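Local coordinates for adherence and virulence protein A (Streptococcus pneumoniae, PDB 6PON) that binds fibronectin and, as a pneumococcal adherence and virulence factor, probably takes part in attachment of the bacterium to its host, at residues S17-G22 with L37-N42; G22-I27 with Q84-E89; P72-M77 with I139-K144; E101-N106 with H113-L118. All coordinates share one frame; numbering follows the deposited sequence.

Contact 1: residues S17-G22 with L37-N42; sequences SELVNG and LQIRSN
Ser41 projects its short side chain into the turn that follows helix 5-19, where its hydroxyl meets two carbonyl oxygens at the end of the helix. OG lies 3.3 Å from Glu18 O and 3.4 Å from Leu19 O; both would be weak bonds, and the one proton can serve either acceptor. With OG swung opposite its own backbone N (chi1 -153°), the hydroxyl also reaches Gly22 CA at 3.3 Å. This is the tight part. Arg40 O, 3.0 Å from Gly22 CA, crowds round that carbon together with Ser41 OG and the Ile39 CG2 methyl, and glycine, having no side chain, suits so close an approach. The type II turn from Leu19 to Gly22, closed by Gly22 N to Leu19 O at 2.7 Å, brings the glycine here. Deeper in, Leu19 and Ile39 cross at about a right angle, branched ends together, Leu19 CD2 to Ile39 CG2 3.9 Å. The outer side is looser and open to solvent: Asn42 lies exposed with ND2 3.3 Å from Glu18 O, while the side chains of Ser17 and Arg40 point away. His46 of strand 44-51 packs on Glu18, Leu19 and Ser41, Leu61 lies against Leu19, and Ile88 and Ile91 of strand 87-93 cover Ile39 and Leu19 respectively.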
loop_
_atom_site.group_PDB
_atom_site.type_symbol
_atom_site.label_atom_id
_atom_site.label_comp_id
_atom_site.label_asym_id
_atom_site.label_seq_id
_atom_site.Cartn_x
_atom_site.Cartn_y
_atom_site.Cartn_z
ATOM N N SER B 17 -1.219 11.018 31.557
ATOM C CA SER B 17 0.037 11.579 32.025
ATOM C C SER B 17 -0.159 12.904 32.757
ATOM O O SER B 17 0.726 13.316 33.517
ATOM C CB SER B 17 1.019 11.737 30.853
ATOM O OG SER B 17 0.931 13.011 30.243
ATOM N N GLU B 18 -1.284 13.583 32.570
ATOM C CA GLU B 18 -1.464 14.810 33.335
ATOM C C GLU B 18 -2.136 14.580 34.676
ATOM O O GLU B 18 -1.938 15.382 35.593
ATOM C CB GLU B 18 -2.256 15.842 32.538
ATOM C CG GLU B 18 -1.461 16.412 31.391
ATOM C CD GLU B 18 -0.893 17.785 31.708
ATOM O OE1 GLU B 18 0.335 17.947 31.580
ATOM O OE2 GLU B 18 -1.647 18.705 32.074
ATOM N N LEU B 19 -2.855 13.484 34.840
ATOM C CA LEU B 19 -3.776 13.356 35.949
ATOM C C LEU B 19 -3.489 12.194 36.885
ATOM O O LEU B 19 -3.818 12.298 38.071
ATOM C CB LEU B 19 -5.210 13.233 35.418
ATOM C CG LEU B 19 -5.703 14.469 34.672
ATOM C CD1 LEU B 19 -7.159 14.307 34.260
ATOM C CD2 LEU B 19 -5.511 15.709 35.528
ATOM N N VAL B 20 -2.900 11.097 36.396
ATOM C CA VAL B 20 -2.757 9.914 37.234
ATOM C C VAL B 20 -1.946 10.287 38.469
ATOM O O VAL B 20 -0.997 11.075 38.398
ATOM C CB VAL B 20 -2.140 8.747 36.437
ATOM C CG1 VAL B 20 -1.710 7.597 37.339
ATOM C CG2 VAL B 20 -3.148 8.207 35.459
ATOM N N ASN B 21 -2.375 9.771 39.623
ATOM C CA ASN B 21 -1.831 10.065 40.944
ATOM C C ASN B 21 -2.146 11.478 41.398
ATOM O O ASN B 21 -1.605 11.929 42.420
ATOM C CB ASN B 21 -0.322 9.826 41.023
ATOM C CG ASN B 21 0.023 8.371 40.920
ATOM O OD1 ASN B 21 -0.552 7.534 41.623
ATOM N ND2 ASN B 21 0.947 8.045 40.028
ATOM N N GLY B 22 -3.003 12.190 40.671
ATOM C CA GLY B 22 -3.543 13.430 41.167
ATOM C C GLY B 22 -4.604 13.192 42.224
ATOM O O GLY B 22 -4.977 12.058 42.541
ATOM N N LEU B 37 -14.440 18.107 37.294
ATOM C CA LEU B 37 -13.592 17.801 38.437
ATOM C C LEU B 37 -12.398 18.747 38.449
ATOM O O LEU B 37 -11.692 18.867 37.441
ATOM C CB LEU B 37 -13.078 16.354 38.380
ATOM C CG LEU B 37 -14.042 15.210 38.089
ATOM C CD1 LEU B 37 -13.328 13.880 38.212
ATOM C CD2 LEU B 37 -15.222 15.258 39.053
ATOM N N GLN B 38 -12.155 19.403 39.580
ATOM C CA GLN B 38 -10.879 20.067 39.802
ATOM C C GLN B 38 -9.913 19.038 40.375
ATOM O O GLN B 38 -10.206 18.409 41.401
ATOM C CB GLN B 38 -11.021 21.266 40.737
ATOM C CG GLN B 38 -9.896 22.285 40.604
ATOM C CD GLN B 38 -9.631 23.026 41.908
ATOM O OE1 GLN B 38 -8.586 22.830 42.544
ATOM N NE2 GLN B 38 -10.579 23.879 42.317
ATOM N N ILE B 39 -8.780 18.845 39.703
ATOM C CA ILE B 39 -7.818 17.814 40.074
ATOM C C ILE B 39 -6.458 18.462 40.238
ATOM O O ILE B 39 -5.986 19.153 39.332
ATOM C CB ILE B 39 -7.748 16.689 39.023
ATOM C CG1 ILE B 39 -9.054 15.898 38.971
ATOM C CG2 ILE B 39 -6.576 15.759 39.290
ATOM C CD1 ILE B 39 -9.233 15.145 37.653
ATOM N N ARG B 40 -5.827 18.235 41.385
ATOM C CA ARG B 40 -4.463 18.682 41.621
ATOM C C ARG B 40 -3.511 17.546 41.290
ATOM O O ARG B 40 -3.714 16.410 41.737
ATOM C CB ARG B 40 -4.267 19.124 43.073
ATOM C CG ARG B 40 -2.825 19.473 43.416
ATOM C CD ARG B 40 -2.748 20.299 44.685
ATOM N NE ARG B 40 -1.404 20.815 44.921
ATOM C CZ ARG B 40 -0.896 21.900 44.333
ATOM N NH1 ARG B 40 -1.611 22.595 43.448
ATOM N NH2 ARG B 40 0.342 22.284 44.629
ATOM N N SER B 41 -2.465 17.861 40.529
ATOM C CA SER B 41 -1.542 16.858 40.024
ATOM C C SER B 41 -0.265 17.543 39.565
ATOM O O SER B 41 -0.326 18.578 38.898
ATOM C CB SER B 41 -2.170 16.091 38.871
ATOM O OG SER B 41 -1.608 14.802 38.803
ATOM N N ASN B 42 0.884 16.960 39.917
ATOM C CA ASN B 42 2.197 17.541 39.597
ATOM C C ASN B 42 2.276 19.004 40.029
ATOM O O ASN B 42 2.752 19.868 39.288
ATOM C CB ASN B 42 2.522 17.407 38.103
ATOM C CG ASN B 42 2.153 16.035 37.537
ATOM O OD1 ASN B 42 2.733 15.010 37.914
ATOM N ND2 ASN B 42 1.185 16.015 36.616
#

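Contact 2: residues G22-I27 with Q84-E89; sequences GRIQKI and QGALIE
Arg23 lays its guanidinium flat against Leu87, whose CB sits 3.4 Å above the centre of one face. The arginine chain bends at its second torsion (chi2 -76°), which folds the group back over the chain at Gly85 to Leu87. There NH1 gives Gly85 O a 2.8 Å bond from within the carbonyl plane, though the oxygen itself lies 17° out of the guanidinium plane. A long polar chain suits this exposed position, since its methylenes pass over the Ala86 carbonyl before the charge reaches its acceptor. Ile24 turns to the buried side instead and crosses Ile88 at about a right angle, Ile24 CG1 to Ile88 CD1 3.9 Å; beta-branched chains fill this interior well. At the far end the Gln84 chain also bends, bringing NE2 to Gln25 O at 3.0 Å from above the carbonyl plane, not along a lone pair. Its OE1 takes a water that accepts from Ile27 N, so one amide reaches two backbone groups. The backbones are joined by Ile88 N to Gly22 O, Ile24 N to Ala86 O and Gly85 N to Ile24 O. Gly85 has a positive phi (81°), which favours glycine. Arg23 with Leu87 forms a single beta bridge, and the classic bulge of Gln25 and Lys26 opposite Gln38 follows: a short, irregular junction between edge strands of two antiparallel sheets.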
loop_
_atom_site.group_PDB
_atom_site.type_symbol
_atom_site.label_atom_id
_atom_site.label_comp_id
_atom_site.label_asym_id
_atom_site.label_seq_id
_atom_site.Cartn_x
_atom_site.Cartn_y
_atom_site.Cartn_z
ATOM N N GLY B 22 -3.003 12.190 40.671
ATOM C CA GLY B 22 -3.543 13.430 41.167
ATOM C C GLY B 22 -4.604 13.192 42.224
ATOM O O GLY B 22 -4.977 12.058 42.541
ATOM N N ARG B 23 -5.098 14.296 42.777
ATOM C CA ARG B 23 -6.131 14.274 43.801
ATOM C C ARG B 23 -7.307 15.088 43.306
ATOM O O ARG B 23 -7.121 16.206 42.819
ATOM C CB ARG B 23 -5.618 14.848 45.122
ATOM C CG ARG B 23 -4.668 13.935 45.880
ATOM C CD ARG B 23 -5.435 12.792 46.581
ATOM N NE ARG B 23 -4.533 11.840 47.241
ATOM C CZ ARG B 23 -4.927 10.785 47.961
ATOM N NH1 ARG B 23 -6.220 10.518 48.129
ATOM N NH2 ARG B 23 -4.019 9.985 48.519
ATOM N N ILE B 24 -8.508 14.524 43.409
ATOM C CA ILE B 24 -9.721 15.249 43.052
ATOM C C ILE B 24 -10.072 16.168 44.207
ATOM O O ILE B 24 -10.305 15.701 45.327
ATOM C CB ILE B 24 -10.880 14.296 42.750
ATOM C CG1 ILE B 24 -10.534 13.390 41.573
ATOM C CG2 ILE B 24 -12.145 15.085 42.460
ATOM C CD1 ILE B 24 -11.468 12.235 41.425
ATOM N N GLN B 25 -10.115 17.472 43.935
ATOM C CA GLN B 25 -10.327 18.476 44.961
ATOM C C GLN B 25 -11.710 19.096 44.936
ATOM O O GLN B 25 -12.134 19.654 45.953
ATOM C CB GLN B 25 -9.288 19.603 44.824
ATOM C CG GLN B 25 -7.915 19.282 45.398
ATOM C CD GLN B 25 -6.893 20.357 45.076
ATOM O OE1 GLN B 25 -7.008 21.054 44.068
ATOM N NE2 GLN B 25 -5.884 20.491 45.920
ATOM N N LYS B 26 -12.418 19.033 43.816
ATOM C CA LYS B 26 -13.709 19.697 43.724
ATOM C C LYS B 26 -14.538 18.989 42.661
ATOM O O LYS B 26 -13.997 18.503 41.665
ATOM C CB LYS B 26 -13.534 21.191 43.416
ATOM C CG LYS B 26 -14.702 22.037 43.836
ATOM C CD LYS B 26 -14.538 23.504 43.427
ATOM C CE LYS B 26 -15.861 24.288 43.638
ATOM N NZ LYS B 26 -15.739 25.754 43.333
ATOM N N ILE B 27 -15.846 18.899 42.893
ATOM C CA ILE B 27 -16.738 18.125 42.043
ATOM C C ILE B 27 -18.026 18.921 41.881
ATOM O O ILE B 27 -18.723 19.184 42.868
ATOM C CB ILE B 27 -17.022 16.729 42.638
ATOM C CG1 ILE B 27 -15.759 15.867 42.678
ATOM C CG2 ILE B 27 -18.083 15.997 41.862
ATOM C CD1 ILE B 27 -15.406 15.390 44.091
ATOM N N GLN B 84 -14.439 13.165 46.734
ATOM C CA GLN B 84 -13.815 14.277 47.446
ATOM C C GLN B 84 -12.499 13.841 48.088
ATOM O O GLN B 84 -12.495 13.019 49.007
ATOM C CB GLN B 84 -14.768 14.827 48.504
ATOM C CG GLN B 84 -14.252 16.064 49.218
ATOM C CD GLN B 84 -14.107 17.263 48.299
ATOM O OE1 GLN B 84 -15.076 17.724 47.702
ATOM N NE2 GLN B 84 -12.887 17.766 48.175
ATOM N N GLY B 85 -11.378 14.363 47.598
ATOM C CA GLY B 85 -10.077 13.950 48.084
ATOM C C GLY B 85 -9.551 12.659 47.495
ATOM O O GLY B 85 -8.520 12.158 47.959
ATOM N N ALA B 86 -10.214 12.103 46.486
ATOM C CA ALA B 86 -9.811 10.795 46.009
ATOM C C ALA B 86 -8.499 10.881 45.231
ATOM O O ALA B 86 -8.113 11.930 44.715
ATOM C CB ALA B 86 -10.910 10.180 45.144
ATOM N N LEU B 87 -7.802 9.752 45.170
ATOM C CA LEU B 87 -6.578 9.619 44.401
ATOM C C LEU B 87 -6.916 8.952 43.072
ATOM O O LEU B 87 -7.684 7.987 43.030
ATOM C CB LEU B 87 -5.538 8.797 45.165
ATOM C CG LEU B 87 -4.324 8.379 44.334
ATOM C CD1 LEU B 87 -3.432 9.584 44.071
ATOM C CD2 LEU B 87 -3.536 7.246 44.980
ATOM N N ILE B 88 -6.374 9.488 41.987
ATOM C CA ILE B 88 -6.666 8.970 40.657
ATOM C C ILE B 88 -5.661 7.869 40.356
ATOM O O ILE B 88 -4.469 8.133 40.196
ATOM C CB ILE B 88 -6.635 10.081 39.605
ATOM C CG1 ILE B 88 -7.833 11.008 39.814
ATOM C CG2 ILE B 88 -6.676 9.487 38.203
ATOM C CD1 ILE B 88 -7.818 12.229 38.965
ATOM N N GLU B 89 -6.137 6.629 40.283
ATOM C CA GLU B 89 -5.199 5.520 40.189
ATOM C C GLU B 89 -4.852 5.149 38.756
ATOM O O GLU B 89 -3.688 4.867 38.467
ATOM C CB GLU B 89 -5.749 4.310 40.937
ATOM C CG GLU B 89 -5.463 4.423 42.428
ATOM C CD GLU B 89 -6.108 3.336 43.246
ATOM O OE1 GLU B 89 -7.050 2.673 42.746
ATOM O OE2 GLU B 89 -5.661 3.151 44.400
HETATM O O HOH W 1 -16.550 18.921 45.608
#

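Contact 3: residues P72-M77 with I139-K144; sequences PSTFIM and ILEVIK
Thr74 and Phe75, in the first turn of helix 74-83, lean on Glu141 and the chain that follows it. The helix is opened by Ser73 at the N-cap: its hydroxyl accepts from Ile76 N at 3.2 Å, as suits a small residue with an oxygen close to the backbone, and has a further partner in Gln29. Thr74 follows on the exposed side and adds only a methyl, CG2 3.9 Å from Glu141 OE1. Phe75 carries the contact. Its ring, set opposite the backbone N (chi1 170°), extends from the helix to the bulged strand, where Glu141 CG comes obliquely to Phe75 CD1 at 3.3 Å. Ile143 lies over one face, CG1 3.7 Å from the centroid, a CH-pi contact 17° off the normal, and Val142 N lies at the ring's edge. A large flat side chain is well suited to bridging this distance. Of the buried carboxylate, Glu141 OE2 accepts from Val142 N at 2.6 Å on its anti lone pair and is also hydrogen-bonded to His145. Leu140 and Glu141 face Leu131 as a classic beta bulge, so the contact joins a serine-capped helix start to a bulged outermost strand of the five-stranded antiparallel sheet.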
loop_
_atom_site.group_PDB
_atom_site.type_symbol
_atom_site.label_atom_id
_atom_site.label_comp_id
_atom_site.label_asym_id
_atom_site.label_seq_id
_atom_site.Cartn_x
_atom_site.Cartn_y
_atom_site.Cartn_z
ATOM N N PRO B 72 -25.767 21.231 45.416
ATOM C CA PRO B 72 -25.449 20.011 44.663
ATOM C C PRO B 72 -26.662 19.101 44.563
ATOM O O PRO B 72 -27.419 18.935 45.521
ATOM C CB PRO B 72 -24.331 19.363 45.487
ATOM C CG PRO B 72 -24.549 19.864 46.859
ATOM C CD PRO B 72 -25.093 21.266 46.725
ATOM N N SER B 73 -26.856 18.528 43.384
ATOM C CA SER B 73 -27.902 17.543 43.201
ATOM C C SER B 73 -27.624 16.320 44.064
ATOM O O SER B 73 -26.526 16.134 44.586
ATOM C CB SER B 73 -27.985 17.115 41.738
ATOM O OG SER B 73 -26.748 16.554 41.312
ATOM N N THR B 74 -28.636 15.453 44.174
ATOM C CA THR B 74 -28.404 14.131 44.750
ATOM C C THR B 74 -27.226 13.438 44.064
ATOM O O THR B 74 -26.368 12.844 44.728
ATOM C CB THR B 74 -29.682 13.283 44.636
ATOM O OG1 THR B 74 -30.727 13.865 45.422
ATOM C CG2 THR B 74 -29.446 11.851 45.120
ATOM N N PHE B 75 -27.163 13.522 42.728
ATOM C CA PHE B 75 -26.077 12.891 41.988
ATOM C C PHE B 75 -24.724 13.340 42.509
ATOM O O PHE B 75 -23.823 12.521 42.702
ATOM C CB PHE B 75 -26.213 13.217 40.500
ATOM C CG PHE B 75 -25.011 12.823 39.649
ATOM C CD1 PHE B 75 -24.817 11.497 39.251
ATOM C CD2 PHE B 75 -24.118 13.786 39.200
ATOM C CE1 PHE B 75 -23.754 11.137 38.448
ATOM C CE2 PHE B 75 -23.051 13.436 38.401
ATOM C CZ PHE B 75 -22.866 12.095 38.018
ATOM N N ILE B 76 -24.576 14.639 42.773
ATOM C CA ILE B 76 -23.265 15.189 43.087
ATOM C C ILE B 76 -22.837 14.807 44.494
ATOM O O ILE B 76 -21.662 14.483 44.731
ATOM C CB ILE B 76 -23.273 16.711 42.889
ATOM C CG1 ILE B 76 -23.352 17.033 41.396
ATOM C CG2 ILE B 76 -22.007 17.324 43.484
ATOM C CD1 ILE B 76 -22.062 16.732 40.671
ATOM N N MET B 77 -23.772 14.840 45.449
ATOM C CA MET B 77 -23.432 14.490 46.827
ATOM C C MET B 77 -22.971 13.046 46.930
ATOM O O MET B 77 -22.069 12.737 47.716
ATOM C CB MET B 77 -24.629 14.719 47.758
ATOM C CG MET B 77 -25.359 16.031 47.528
ATOM S SD MET B 77 -26.738 16.315 48.656
ATOM C CE MET B 77 -25.835 17.364 49.752
ATOM N N ILE B 139 -23.802 0.299 40.622
ATOM C CA ILE B 139 -23.805 1.733 40.354
ATOM C C ILE B 139 -24.069 2.483 41.651
ATOM O O ILE B 139 -25.128 2.323 42.275
ATOM C CB ILE B 139 -24.846 2.093 39.290
ATOM C CG1 ILE B 139 -24.375 1.598 37.921
ATOM C CG2 ILE B 139 -25.100 3.617 39.273
ATOM C CD1 ILE B 139 -25.388 0.730 37.229
ATOM N N LEU B 140 -23.106 3.304 42.071
ATOM C CA LEU B 140 -23.351 4.179 43.208
ATOM C C LEU B 140 -24.265 5.338 42.820
ATOM O O LEU B 140 -25.109 5.765 43.620
ATOM C CB LEU B 140 -22.023 4.676 43.772
ATOM C CG LEU B 140 -21.138 3.549 44.331
ATOM C CD1 LEU B 140 -19.665 3.999 44.464
ATOM C CD2 LEU B 140 -21.719 2.995 45.691
ATOM N N GLU B 141 -24.131 5.842 41.597
ATOM C CA GLU B 141 -24.931 6.964 41.106
ATOM C C GLU B 141 -24.615 7.155 39.622
ATOM O O GLU B 141 -23.608 6.654 39.114
ATOM C CB GLU B 141 -24.659 8.231 41.940
ATOM C CG GLU B 141 -25.568 9.436 41.755
ATOM C CD GLU B 141 -27.059 9.150 41.557
ATOM O OE1 GLU B 141 -27.871 9.500 42.441
ATOM O OE2 GLU B 141 -27.444 8.643 40.479
ATOM N N VAL B 142 -25.505 7.845 38.918
ATOM C CA VAL B 142 -25.426 7.872 37.466
ATOM C C VAL B 142 -26.178 9.095 36.969
ATOM O O VAL B 142 -27.311 9.359 37.390
ATOM C CB VAL B 142 -25.976 6.575 36.845
ATOM C CG1 VAL B 142 -27.325 6.213 37.456
ATOM C CG2 VAL B 142 -26.120 6.727 35.344
ATOM N N ILE B 143 -25.553 9.850 36.062
ATOM C CA ILE B 143 -26.032 11.195 35.802
ATOM C C ILE B 143 -27.344 11.201 35.036
ATOM O O ILE B 143 -28.100 12.171 35.138
ATOM C CB ILE B 143 -24.943 12.005 35.086
ATOM C CG1 ILE B 143 -25.061 13.482 35.468
ATOM C CG2 ILE B 143 -25.005 11.787 33.569
ATOM C CD1 ILE B 143 -23.910 14.311 34.964
ATOM N N LYS B 144 -27.661 10.142 34.295
ATOM C CA LYS B 144 -28.957 10.026 33.628
ATOM C C LYS B 144 -29.598 8.709 34.044
ATOM O O LYS B 144 -29.252 7.653 33.507
ATOM C CB LYS B 144 -28.817 10.104 32.116
ATOM C CG LYS B 144 -29.149 11.474 31.558
ATOM C CD LYS B 144 -29.277 11.441 30.037
ATOM C CE LYS B 144 -27.926 11.406 29.369
ATOM N NZ LYS B 144 -28.017 10.954 27.946
#

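Contact 4: residues E101-N106 with H113-L118; sequences EITVSN and HIQATL
Ile102, Val104 and Asn106 pair with Leu118, Ala116 and Ile114, turning their side chains to one face of an antiparallel hairpin, while Thr103 and Ser105 meet Thr117 and Gln115 on the other. On the first face, Val104 places CG2 between its backbone N and carbonyl carbon, bringing that methyl to 3.3 Å from Ala116 O; the small alanine opposite fits beside it, Ala116 CB 4.2 Å from Val104 CG2. Ile114 likewise holds CG1 between N and carbonyl carbon (chi1 60°), so that its chain folds across the strand and CD1 touches Asn106 CB at 3.5 Å. Asn106 sends its amide away from Ile114, where ND2 donates to Tyr82 O and Gln84 O. Ile102 and Leu118 meet through CB atoms 4.2 Å apart, apolar residues fit for a buried position. On the other face, Thr103 CG2 approaches Gln115 NE2 (3.9 Å), but this amide donates its bond to Glu89. Ser105 OG is also bound to Glu89, so one carboxylate joins both strands. His113, at the exposed end, brings NE2 to Ser105 CB at 3.8 Å. Backbone bonds in pairs, such as Leu118 N to Ile102 O at 2.7 Å, run the whole length. The chemistry thus divides by face: mostly apolar packing on one, where Val104 and Ile114 meet helix 74-83 and Ala116 and Leu118 meet strand 128-133, and hydroxyl, amide and carboxylate groups on the reverse.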
loop_
_atom_site.group_PDB
_atom_site.type_symbol
_atom_site.label_atom_id
_atom_site.label_comp_id
_atom_site.label_asym_id
_atom_site.label_seq_id
_atom_site.Cartn_x
_atom_site.Cartn_y
_atom_site.Cartn_z
ATOM N N GLU B 101 -12.703 4.798 31.688
ATOM C CA GLU B 101 -12.821 4.370 33.069
ATOM C C GLU B 101 -11.688 4.984 33.877
ATOM O O GLU B 101 -10.514 4.893 33.496
ATOM C CB GLU B 101 -12.809 2.848 33.181
ATOM C CG GLU B 101 -14.038 2.217 32.530
ATOM C CD GLU B 101 -14.095 0.720 32.699
ATOM O OE1 GLU B 101 -13.069 0.116 33.057
ATOM O OE2 GLU B 101 -15.179 0.149 32.483
ATOM N N ILE B 102 -12.065 5.611 34.986
ATOM C CA ILE B 102 -11.164 6.301 35.884
ATOM C C ILE B 102 -11.291 5.600 37.224
ATOM O O ILE B 102 -12.345 5.683 37.877
ATOM C CB ILE B 102 -11.510 7.791 36.015
ATOM C CG1 ILE B 102 -11.408 8.475 34.653
ATOM C CG2 ILE B 102 -10.620 8.437 37.095
ATOM C CD1 ILE B 102 -11.969 9.872 34.613
ATOM N N THR B 103 -10.235 4.913 37.637
ATOM C CA THR B 103 -10.251 4.232 38.920
ATOM C C THR B 103 -9.664 5.149 39.983
ATOM O O THR B 103 -8.641 5.814 39.764
ATOM C CB THR B 103 -9.488 2.909 38.860
ATOM O OG1 THR B 103 -9.931 2.171 37.724
ATOM C CG2 THR B 103 -9.796 2.085 40.066
ATOM N N VAL B 104 -10.343 5.197 41.128
ATOM C CA VAL B 104 -9.978 6.061 42.240
ATOM C C VAL B 104 -10.049 5.267 43.530
ATOM O O VAL B 104 -10.790 4.287 43.659
ATOM C CB VAL B 104 -10.894 7.292 42.372
ATOM C CG1 VAL B 104 -10.907 8.082 41.086
ATOM C CG2 VAL B 104 -12.301 6.844 42.778
ATOM N N SER B 105 -9.277 5.725 44.497
ATOM C CA SER B 105 -9.326 5.201 45.844
ATOM C C SER B 105 -9.437 6.381 46.795
ATOM O O SER B 105 -8.951 7.480 46.502
ATOM C CB SER B 105 -8.093 4.344 46.149
ATOM O OG SER B 105 -6.917 5.050 45.839
ATOM N N ASN B 106 -10.090 6.147 47.926
ATOM C CA ASN B 106 -10.371 7.194 48.896
ATOM C C ASN B 106 -10.510 6.545 50.271
ATOM O O ASN B 106 -10.429 5.319 50.418
ATOM C CB ASN B 106 -11.633 7.968 48.496
ATOM C CG ASN B 106 -11.622 9.405 48.977
ATOM O OD1 ASN B 106 -10.832 9.778 49.839
ATOM N ND2 ASN B 106 -12.507 10.223 48.414
ATOM N N HIS B 113 -10.479 2.325 53.689
ATOM C CA HIS B 113 -10.169 2.453 52.265
ATOM C C HIS B 113 -11.360 1.997 51.415
ATOM O O HIS B 113 -11.990 0.971 51.698
ATOM C CB HIS B 113 -8.893 1.628 51.993
ATOM C CG HIS B 113 -8.524 1.445 50.549
ATOM N ND1 HIS B 113 -7.328 0.870 50.177
ATOM C CD2 HIS B 113 -9.178 1.720 49.392
ATOM C CE1 HIS B 113 -7.255 0.811 48.855
ATOM N NE2 HIS B 113 -8.368 1.318 48.353
ATOM N N ILE B 114 -11.686 2.787 50.387
ATOM C CA ILE B 114 -12.719 2.460 49.414
ATOM C C ILE B 114 -12.126 2.635 48.022
ATOM O O ILE B 114 -11.150 3.365 47.833
ATOM C CB ILE B 114 -13.982 3.340 49.570
ATOM C CG1 ILE B 114 -13.637 4.821 49.397
ATOM C CG2 ILE B 114 -14.613 3.148 50.925
ATOM C CD1 ILE B 114 -13.862 5.332 47.993
ATOM N N GLN B 115 -12.739 1.965 47.039
ATOM C CA GLN B 115 -12.382 2.119 45.631
ATOM C C GLN B 115 -13.639 2.288 44.784
ATOM O O GLN B 115 -14.689 1.718 45.085
ATOM C CB GLN B 115 -11.595 0.918 45.094
ATOM C CG GLN B 115 -10.092 1.149 44.916
ATOM C CD GLN B 115 -9.403 0.091 44.013
ATOM O OE1 GLN B 115 -9.820 -1.071 43.948
ATOM N NE2 GLN B 115 -8.355 0.510 43.305
ATOM N N ALA B 116 -13.524 3.058 43.703
ATOM C CA ALA B 116 -14.649 3.232 42.798
ATOM C C ALA B 116 -14.127 3.554 41.408
ATOM O O ALA B 116 -12.985 3.990 41.235
ATOM C CB ALA B 116 -15.605 4.334 43.294
ATOM N N THR B 117 -14.978 3.341 40.412
ATOM C CA THR B 117 -14.639 3.614 39.018
ATOM C C THR B 117 -15.608 4.647 38.464
ATOM O O THR B 117 -16.828 4.458 38.534
ATOM C CB THR B 117 -14.708 2.352 38.161
ATOM O OG1 THR B 117 -14.028 1.274 38.816
ATOM C CG2 THR B 117 -14.075 2.615 36.788
ATOM N N LEU B 118 -15.075 5.738 37.929
ATOM C CA LEU B 118 -15.886 6.762 37.289
ATOM C C LEU B 118 -15.843 6.494 35.792
ATOM O O LEU B 118 -14.763 6.482 35.201
ATOM C CB LEU B 118 -15.366 8.160 37.631
ATOM C CG LEU B 118 -16.077 9.370 37.014
ATOM C CD1 LEU B 118 -17.508 9.491 37.509
ATOM C CD2 LEU B 118 -15.287 10.633 37.293
#

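Overall arrangement
Contacts 1 and 2 share Gly22, and their centres lie 8 Å apart; Asn21 N to Ile88 O and Gln38 O to Gln25 N tie them further. Contact 2 passes into contact 4, centres 9 Å apart, because strand 87-93 is the neighbour of strand 99-107: Glu89 N reaches Thr103 O at 2.7 Å. Contact 1 meets contact 4 through Leu37 and Leu118, apolar chains from two different sheets. Contact 3 lies further off, its centre about 15 Å from that of contact 4 and 17 Å from that of contact 2; it touches contact 4 through Leu140 and Ala116, and contact 2 through Ile76 and Ile27. Its nearest atoms stay about 7 Å from contact 1.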